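Local coordinates for protein putative peptidase M23 (Pseudomonas aeruginosa PAO1, PDB 2HSI) that is a putative zinc-dependent metalloendopeptidase of the M23 family that binds a zinc ion, its substrate not established, at residues A[58-63]-A[72-77]. Residues are numbered along the deposited sequence; the frame is centred on the assembly and turned at random. Where two conformers were deposited one is given.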
# COMPACT_ATOMS: atom_id res chain seq x y z
N LYS A 58 -8.77 -12.20 0.81
CA LYS A 58 -7.38 -11.74 0.68
C LYS A 58 -6.73 -11.65 2.06
O LYS A 58 -7.34 -11.10 2.97
CB LYS A 58 -7.35 -10.36 0.04
CG LYS A 58 -8.13 -10.21 -1.29
CD LYS A 58 -7.24 -10.43 -2.50
CE LYS A 58 -8.02 -10.39 -3.82
NZ LYS A 58 -8.50 -9.03 -4.20
N PRO A 59 -5.49 -12.16 2.21
CA PRO A 59 -4.79 -12.08 3.50
C PRO A 59 -4.49 -10.65 3.92
O PRO A 59 -4.15 -9.81 3.07
CB PRO A 59 -3.51 -12.90 3.26
CG PRO A 59 -3.30 -12.87 1.80
CD PRO A 59 -4.68 -12.86 1.20
N VAL A 60 -4.61 -10.38 5.22
CA VAL A 60 -4.57 -9.04 5.78
C VAL A 60 -3.41 -8.90 6.79
O VAL A 60 -3.09 -9.86 7.49
CB VAL A 60 -5.93 -8.72 6.47
CG1 VAL A 60 -5.87 -7.51 7.37
CG2 VAL A 60 -7.02 -8.56 5.43
N LEU A 61 -2.80 -7.71 6.82
CA LEU A 61 -1.74 -7.34 7.78
C LEU A 61 -2.20 -7.45 9.24
O LEU A 61 -3.21 -6.85 9.65
CB LEU A 61 -1.25 -5.91 7.51
CG LEU A 61 -0.32 -5.19 8.50
CD1 LEU A 61 0.97 -5.95 8.65
CD2 LEU A 61 -0.04 -3.76 8.04
N VAL A 62 -1.46 -8.24 10.01
CA VAL A 62 -1.75 -8.49 11.42
C VAL A 62 -0.54 -8.10 12.26
O VAL A 62 0.58 -8.57 12.03
CB VAL A 62 -2.15 -9.97 11.66
CG1 VAL A 62 -2.30 -10.28 13.14
CG2 VAL A 62 -3.45 -10.33 10.92
N VAL A 63 -0.75 -7.21 13.23
CA VAL A 63 0.33 -6.73 14.10
C VAL A 63 -0.17 -6.65 15.54
O VAL A 63 -1.38 -6.57 15.77
CB VAL A 63 0.88 -5.32 13.67
CG1 VAL A 63 1.46 -5.35 12.25
CG2 VAL A 63 -0.19 -4.23 13.77
N ALA A 72 -5.90 -6.33 13.13
CA ALA A 72 -5.74 -6.29 11.67
C ALA A 72 -5.79 -4.85 11.18
O ALA A 72 -6.56 -4.03 11.70
CB ALA A 72 -6.82 -7.13 10.99
N VAL A 73 -4.96 -4.53 10.20
CA VAL A 73 -4.94 -3.20 9.58
C VAL A 73 -5.39 -3.45 8.15
O VAL A 73 -4.62 -3.99 7.34
CB VAL A 73 -3.53 -2.54 9.66
CG1 VAL A 73 -3.49 -1.20 8.94
CG2 VAL A 73 -3.11 -2.35 11.11
N VAL A 74 -6.64 -3.10 7.87
CA VAL A 74 -7.38 -3.62 6.72
C VAL A 74 -7.59 -2.53 5.68
O VAL A 74 -8.13 -1.47 6.00
CB VAL A 74 -8.79 -4.18 7.14
CG1 VAL A 74 -9.50 -4.87 5.97
CG2 VAL A 74 -8.70 -5.13 8.33
N GLY A 75 -7.16 -2.78 4.45
CA GLY A 75 -7.40 -1.86 3.34
C GLY A 75 -8.81 -2.04 2.79
O GLY A 75 -9.23 -3.17 2.53
N ILE A 76 -9.53 -0.93 2.63
CA ILE A 76 -10.91 -0.96 2.12
C ILE A 76 -10.95 -0.44 0.68
O ILE A 76 -10.67 0.74 0.45
CB ILE A 76 -11.88 -0.12 3.00
CG1 ILE A 76 -11.68 -0.40 4.49
CG2 ILE A 76 -13.33 -0.32 2.56
CD1 ILE A 76 -11.92 -1.85 4.92
N PRO A 77 -11.28 -1.31 -0.29
CA PRO A 77 -11.33 -0.81 -1.68
C PRO A 77 -12.28 0.37 -1.87
O PRO A 77 -13.28 0.49 -1.16
CB PRO A 77 -11.81 -2.02 -2.47
CG PRO A 77 -11.44 -3.20 -1.63
CD PRO A 77 -11.57 -2.76 -0.22
O HOH W 1 -4.02 -5.60 5.19
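Val60 reaches across the hairpin with a single methyl, CG1, which lies 3.8 Å from CB of Ala72 and about as close to CG2 of Val74. Rotation about its CA-CB bond puts CG1 opposite the backbone N (chi1 166°), and this turns the methyl toward the partner strand, where it rests against both side chains. Leu61 and Val73, on the other face of the sheet, run side by side in the same direction, with CD2 of Leu61 resting 4.0 Å from CB of Val73. Farther along that face, CG2 of Val63 makes a looser contact with CG2 of Val73.

Between the two apolar faces, the backbones are joined by one direct hydrogen bond, from Val73 N to Leu61 O (3.0 Å, 164° at the hydrogen). The same carbonyl oxygen also receives a CA-H...O contact from Ala72 CA at 3.3 Å. The return bond of this pair is replaced by a water, which accepts from Leu61 N at 2.9 Å and donates to Val73 O at 2.8 Å, where the strands diverge toward Val60 and Val74. The short strand segments run antiparallel but twisted, with 144° between their directions.

Toward the peptidase domain, Lys58 forms a salt bridge with Asp268, and Asn267 accepts a hydrogen bond from Gly75 N. In the antiparallel sheet of the N-terminal domain, away from the zinc site, the hairpin of strands 58-64 and 70-75 is flanked by strand 39-43 beside 70-75 and strand 52-55 beside 58-64, while Leu87 of strand 83-90 packs against Val60, Ala72 and Val74.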